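Chitin oligosaccahride binding protein NagB1 (Paenibacillus sp. FPU-7, PDB 7EHP) binds chitin oligosaccharides such as N,N'-diacetylchitobiose as an extracellular solute-binding protein, probably delivering them to a membrane transporter. Local coordinates at residues Thr2-Val14 with Leu35-Asn47. Numbering follows the deposited sequence.
Sequences TVSLRHTQVRDDV and LRVELEGVEDKVN. With NAG (2-acetamido-2-deoxy-beta-D-glucopyranose), chain C; NAG (2-acetamido-2-deoxy-beta-D-glucopyranose), chain B.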
loop_
_atom_site.group_PDB
_atom_site.type_symbol
_atom_site.label_atom_id
_atom_site.label_comp_id
_atom_site.label_asym_id
_atom_site.label_seq_id
_atom_site.Cartn_x
_atom_site.Cartn_y
_atom_site.Cartn_z
ATOM N N THR A 2 -13.828 -1.376 25.253
ATOM C CA THR A 2 -15.143 -2.009 25.244
ATOM C C THR A 2 -15.768 -1.948 23.846
ATOM O O THR A 2 -16.478 -2.870 23.449
ATOM C CB THR A 2 -16.079 -1.363 26.265
ATOM O OG1 THR A 2 -15.440 -1.363 27.546
ATOM C CG2 THR A 2 -17.396 -2.137 26.354
ATOM N N VAL A 3 -15.505 -0.876 23.100
ATOM C CA VAL A 3 -15.665 -0.877 21.643
ATOM C C VAL A 3 -14.260 -0.903 21.046
ATOM O O VAL A 3 -13.510 0.075 21.163
ATOM C CB VAL A 3 -16.458 0.331 21.136
ATOM C CG1 VAL A 3 -16.241 0.503 19.637
ATOM C CG2 VAL A 3 -17.950 0.157 21.431
ATOM N N SER A 4 -13.901 -2.018 20.410
ATOM C CA SER A 4 -12.536 -2.232 19.946
ATOM C C SER A 4 -12.302 -1.556 18.602
ATOM O O SER A 4 -13.146 -1.612 17.698
ATOM C CB SER A 4 -12.245 -3.728 19.840
ATOM O OG SER A 4 -13.343 -4.406 19.256
ATOM N N LEU A 5 -11.144 -0.916 18.476
ATOM C CA LEU A 5 -10.752 -0.209 17.259
ATOM C C LEU A 5 -9.373 -0.735 16.883
ATOM O O LEU A 5 -8.373 -0.309 17.462
ATOM C CB LEU A 5 -10.733 1.306 17.458
ATOM C CG LEU A 5 -10.848 2.154 16.177
ATOM C CD1 LEU A 5 -11.106 3.636 16.482
ATOM C CD2 LEU A 5 -9.652 2.016 15.262
ATOM N N ARG A 6 -9.322 -1.638 15.906
ATOM C CA ARG A 6 -8.063 -2.244 15.478
ATOM C C ARG A 6 -7.414 -1.387 14.391
ATOM O O ARG A 6 -8.034 -1.095 13.361
ATOM C CB ARG A 6 -8.305 -3.662 14.966
ATOM C CG ARG A 6 -7.136 -4.239 14.160
ATOM C CD ARG A 6 -6.045 -4.784 15.056
ATOM N NE ARG A 6 -6.552 -5.672 16.105
ATOM C CZ ARG A 6 -6.995 -6.916 15.922
ATOM N NH1 ARG A 6 -7.001 -7.482 14.715
ATOM N NH2 ARG A 6 -7.428 -7.606 16.963
ATOM N N HIS A 7 -6.169 -0.990 14.615
ATOM C CA HIS A 7 -5.438 -0.175 13.657
ATOM C C HIS A 7 -4.019 -0.715 13.537
ATOM O O HIS A 7 -3.558 -1.513 14.362
ATOM C CB HIS A 7 -5.398 1.285 14.106
ATOM C CG HIS A 7 -4.586 1.480 15.346
ATOM N ND1 HIS A 7 -3.223 1.678 15.312
ATOM C CD2 HIS A 7 -4.926 1.425 16.655
ATOM C CE1 HIS A 7 -2.763 1.773 16.545
ATOM N NE2 HIS A 7 -3.777 1.627 17.379
ATOM N N THR A 8 -3.298 -0.239 12.525
ATOM C CA THR A 8 -1.930 -0.690 12.297
ATOM C C THR A 8 -0.908 0.417 12.495
ATOM O O THR A 8 0.243 0.271 12.058
ATOM C CB THR A 8 -1.792 -1.280 10.891
ATOM O OG1 THR A 8 -2.060 -0.264 9.923
ATOM C CG2 THR A 8 -2.784 -2.418 10.694
ATOM N N GLN A 9 -1.290 1.527 13.134
ATOM C CA GLN A 9 -0.385 2.678 13.258
ATOM C C GLN A 9 0.493 2.499 14.499
ATOM O O GLN A 9 0.318 3.146 15.526
ATOM C CB GLN A 9 -1.174 3.985 13.302
ATOM C CG GLN A 9 -2.111 4.239 12.105
ATOM C CD GLN A 9 -1.462 3.900 10.768
ATOM O OE1 GLN A 9 -0.364 4.379 10.451
ATOM N NE2 GLN A 9 -2.138 3.074 9.971
ATOM N N VAL A 10 1.455 1.587 14.395
ATOM C CA VAL A 10 2.191 1.155 15.582
ATOM C C VAL A 10 3.610 1.706 15.653
ATOM O O VAL A 10 4.194 1.710 16.748
ATOM C CB VAL A 10 2.219 -0.384 15.696
ATOM C CG1 VAL A 10 0.798 -0.920 15.834
ATOM C CG2 VAL A 10 2.968 -1.009 14.481
ATOM N N ARG A 11 4.178 2.175 14.541
ATOM C CA ARG A 11 5.538 2.699 14.531
ATOM C C ARG A 11 5.596 4.074 15.186
ATOM O O ARG A 11 4.675 4.886 15.030
ATOM C CB ARG A 11 6.040 2.793 13.084
ATOM C CG ARG A 11 6.634 1.496 12.588
ATOM C CD ARG A 11 7.158 1.597 11.164
ATOM N NE ARG A 11 8.157 2.647 10.945
ATOM C CZ ARG A 11 8.480 3.088 9.726
ATOM N NH1 ARG A 11 7.872 2.561 8.665
ATOM N NH2 ARG A 11 9.392 4.046 9.560
ATOM N N ASP A 12 6.690 4.342 15.921
ATOM C CA ASP A 12 6.888 5.683 16.468
ATOM C C ASP A 12 6.910 6.729 15.365
ATOM O O ASP A 12 6.440 7.859 15.559
ATOM C CB ASP A 12 8.196 5.785 17.268
ATOM C CG ASP A 12 8.231 4.881 18.487
ATOM O OD1 ASP A 12 7.172 4.530 19.070
ATOM O OD2 ASP A 12 9.361 4.515 18.858
ATOM N N ASP A 13 7.491 6.387 14.207
ATOM C CA ASP A 13 7.521 7.339 13.102
ATOM C C ASP A 13 6.119 7.792 12.678
ATOM O O ASP A 13 5.973 8.914 12.181
ATOM C CB ASP A 13 8.254 6.749 11.889
ATOM C CG ASP A 13 9.766 6.813 12.024
ATOM O OD1 ASP A 13 10.278 7.596 12.874
ATOM O OD2 ASP A 13 10.438 6.074 11.276
ATOM N N VAL A 14 5.090 6.946 12.816
ATOM C CA VAL A 14 3.739 7.364 12.410
ATOM C C VAL A 14 2.913 7.817 13.614
ATOM O O VAL A 14 1.680 7.702 13.615
ATOM C CB VAL A 14 2.989 6.263 11.628
ATOM C CG1 VAL A 14 3.722 5.922 10.321
ATOM C CG2 VAL A 14 2.727 5.007 12.489
ATOM N N LEU A 35 -19.518 5.496 26.491
ATOM C CA LEU A 35 -18.676 4.809 25.517
ATOM C C LEU A 35 -17.221 4.807 25.964
ATOM O O LEU A 35 -16.684 5.821 26.410
ATOM C CB LEU A 35 -18.772 5.472 24.138
ATOM C CG LEU A 35 -17.824 4.870 23.079
ATOM C CD1 LEU A 35 -18.153 3.415 22.894
ATOM C CD2 LEU A 35 -17.897 5.593 21.741
ATOM N N ARG A 36 -16.569 3.661 25.816
ATOM C CA ARG A 36 -15.141 3.541 26.084
ATOM C C ARG A 36 -14.498 2.886 24.865
ATOM O O ARG A 36 -14.811 1.737 24.534
ATOM C CB ARG A 36 -14.921 2.760 27.381
ATOM C CG ARG A 36 -15.576 3.523 28.566
ATOM C CD ARG A 36 -15.343 2.918 29.936
ATOM N NE ARG A 36 -15.708 1.507 29.979
ATOM C CZ ARG A 36 -14.918 0.553 30.462
ATOM N NH1 ARG A 36 -13.719 0.866 30.954
ATOM N NH2 ARG A 36 -15.330 -0.712 30.454
ATOM N N VAL A 37 -13.651 3.635 24.157
ATOM C CA VAL A 37 -13.015 3.142 22.933
ATOM C C VAL A 37 -11.648 2.586 23.291
ATOM O O VAL A 37 -10.876 3.223 24.017
ATOM C CB VAL A 37 -12.899 4.237 21.860
ATOM C CG1 VAL A 37 -12.057 3.732 20.663
ATOM C CG2 VAL A 37 -14.301 4.679 21.406
ATOM N N GLU A 38 -11.346 1.404 22.784
ATOM C CA GLU A 38 -10.170 0.648 23.195
ATOM C C GLU A 38 -9.361 0.427 21.907
ATOM O O GLU A 38 -9.649 -0.465 21.108
ATOM C CB GLU A 38 -10.690 -0.634 23.936
ATOM C CG GLU A 38 -9.849 -1.885 24.200
ATOM C CD GLU A 38 -8.742 -1.721 25.243
ATOM O OE1 GLU A 38 -7.749 -2.479 25.150
ATOM O OE2 GLU A 38 -8.848 -0.850 26.139
ATOM N N LEU A 39 -8.397 1.312 21.672
ATOM C CA LEU A 39 -7.514 1.196 20.520
ATOM C C LEU A 39 -6.568 0.021 20.712
ATOM O O LEU A 39 -6.029 -0.178 21.803
ATOM C CB LEU A 39 -6.707 2.478 20.344
ATOM C CG LEU A 39 -7.398 3.724 19.801
ATOM C CD1 LEU A 39 -6.427 4.877 19.866
ATOM C CD2 LEU A 39 -7.847 3.503 18.362
ATOM N N GLU A 40 -6.368 -0.761 19.648
ATOM C CA GLU A 40 -5.413 -1.863 19.656
ATOM C C GLU A 40 -4.614 -1.785 18.363
ATOM O O GLU A 40 -5.172 -1.950 17.274
ATOM C CB GLU A 40 -6.102 -3.230 19.795
ATOM C CG GLU A 40 -5.102 -4.411 19.698
ATOM C CD GLU A 40 -5.755 -5.777 19.624
ATOM O OE1 GLU A 40 -5.208 -6.715 20.235
ATOM O OE2 GLU A 40 -6.811 -5.931 18.953
ATOM N N GLY A 41 -3.314 -1.520 18.480
ATOM C CA GLY A 41 -2.445 -1.462 17.321
ATOM C C GLY A 41 -1.758 -2.794 17.086
ATOM O O GLY A 41 -1.168 -3.372 18.002
ATOM N N VAL A 42 -1.853 -3.284 15.861
ATOM C CA VAL A 42 -1.223 -4.531 15.457
ATOM C C VAL A 42 -0.448 -4.246 14.181
ATOM O O VAL A 42 -0.975 -3.604 13.264
ATOM C CB VAL A 42 -2.266 -5.648 15.248
ATOM C CG1 VAL A 42 -1.619 -6.916 14.698
ATOM C CG2 VAL A 42 -3.009 -5.944 16.559
ATOM N N GLU A 43 0.808 -4.688 14.135
ATOM C CA GLU A 43 1.637 -4.460 12.960
ATOM C C GLU A 43 0.909 -4.889 11.696
ATOM O O GLU A 43 0.262 -5.938 11.666
ATOM C CB GLU A 43 2.962 -5.220 13.072
ATOM C CG GLU A 43 3.956 -4.788 12.006
ATOM C CD GLU A 43 5.238 -5.616 12.031
ATOM O OE1 GLU A 43 5.152 -6.837 12.245
ATOM O OE2 GLU A 43 6.325 -5.045 11.851
ATOM N N ASP A 44 1.045 -4.062 10.649
ATOM C CA ASP A 44 0.318 -4.203 9.390
ATOM C C ASP A 44 0.221 -5.638 8.871
ATOM O O ASP A 44 -0.882 -6.167 8.698
ATOM C CB ASP A 44 0.945 -3.285 8.321
ATOM C CG ASP A 44 2.463 -3.493 8.127
ATOM O OD1 ASP A 44 3.058 -4.486 8.607
ATOM O OD2 ASP A 44 3.076 -2.622 7.473
ATOM N N LYS A 45 1.366 -6.269 8.576
ATOM C CA LYS A 45 1.343 -7.612 8.016
ATOM C C LYS A 45 0.786 -8.625 9.008
ATOM O O LYS A 45 0.182 -9.619 8.601
ATOM C CB LYS A 45 2.749 -8.024 7.580
ATOM C CG LYS A 45 3.746 -8.202 8.733
ATOM C CD LYS A 45 5.125 -8.609 8.217
ATOM C CE LYS A 45 5.972 -9.175 9.348
ATOM N NZ LYS A 45 7.301 -9.679 8.901
ATOM N N VAL A 46 1.003 -8.410 10.307
ATOM C CA VAL A 46 0.426 -9.315 11.291
ATOM C C VAL A 46 -1.095 -9.178 11.301
ATOM O O VAL A 46 -1.824 -10.174 11.254
ATOM C CB VAL A 46 1.026 -9.057 12.684
ATOM C CG1 VAL A 46 0.257 -9.862 13.737
ATOM C CG2 VAL A 46 2.521 -9.367 12.702
ATOM N N ASN A 47 -1.593 -7.940 11.350
ATOM C CA ASN A 47 -3.035 -7.723 11.328
ATOM C C ASN A 47 -3.665 -8.326 10.083
ATOM O O ASN A 47 -4.622 -9.112 10.163
ATOM C CB ASN A 47 -3.341 -6.229 11.380
ATOM C CG ASN A 47 -4.830 -5.960 11.468
ATOM O OD1 ASN A 47 -5.490 -6.495 12.340
ATOM N ND2 ASN A 47 -5.367 -5.155 10.545
HETATM C C1 NAG C . -0.637 2.059 5.775
HETATM C C2 NAG C . -1.372 2.175 4.441
HETATM C C3 NAG C . -1.365 0.828 3.719
HETATM C C4 NAG C . 0.033 0.202 3.690
HETATM C C5 NAG C . 0.718 0.312 5.060
HETATM C C6 NAG C . 2.156 -0.158 5.102
HETATM C C7 NAG C . -3.076 3.937 4.706
HETATM C C8 NAG C . -4.541 4.222 4.852
HETATM N N2 NAG C . -2.739 2.645 4.622
HETATM O O1 NAG C . -0.686 3.272 6.443
HETATM O O3 NAG C . -1.888 1.009 2.404
HETATM O O4 NAG C . -0.136 -1.193 3.467
HETATM O O5 NAG C . 0.696 1.663 5.540
HETATM O O6 NAG C . 2.583 -0.310 6.454
HETATM O O7 NAG C . -2.237 4.837 4.677
HETATM C C1 NAG B . 0.136 -1.624 2.136
HETATM C C2 NAG B . -0.022 -3.141 2.132
HETATM C C3 NAG B . 0.227 -3.690 0.736
HETATM C C4 NAG B . -0.693 -3.004 -0.261
HETATM C C5 NAG B . -0.528 -1.488 -0.174
HETATM C C6 NAG B . -1.482 -0.728 -1.069
HETATM C C7 NAG B . 0.372 -4.584 4.082
HETATM C C8 NAG B . 1.391 -5.176 4.989
HETATM N N2 NAG B . 0.841 -3.785 3.112
HETATM O O3 NAG B . -0.022 -5.088 0.734
HETATM O O4 NAG B . -0.392 -3.419 -1.586
HETATM O O5 NAG B . -0.758 -1.036 1.167
HETATM O O6 NAG B . -2.835 -1.114 -0.858
HETATM O O7 NAG B . -0.833 -4.825 4.209
HETATM O O HOH W 1 2.097 -1.437 11.011
#
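The imidazole of H7 lies over G41 of the neighbouring strand: G41 CA sits 3.5 Å from the centroid of the H7 ring, 23° off the ring normal, a CH-pi contact. The ring lies there because CG stands between the backbone N and the carbonyl carbon (chi1 67°), and Q9 N donates to H7 ND1 in the ring plane, fixing its rotation. Parallel strands 3-7 and 37-41 belong to a beta-alpha-beta unit connected by helix 15-31; H7 N to E40 O (3.0 Å) and V42 N to H7 O (2.9 Å) continue the ladder. On the face that carries H7, L5 CB meets L39 CD2 at 3.7 Å. On the other face, R6 forms a side-on salt bridge with E40: NE (2.9 Å) and NH2 (2.7 Å) both reach OE2 from one face of the carboxylate, whose plane is turned 63° from the guanidinium. R6 NH1 donates a hydrogen bond to N47 OD1 (3.0 Å), nearly along its C=O. A methionine in place of R6 would probably leave E40 without this counter-charge and N47 OD1 without its donor. Beyond the strands, one water joins T8 O to D44 N, and D44 OD2 accepts from O6 of the chain C sugar (2.6 Å). The salt bridge thus joins the strands, while the neutral N47 amide and the E55 carboxylate tie R6 to helix 44-58, whose first turn meets the glycan.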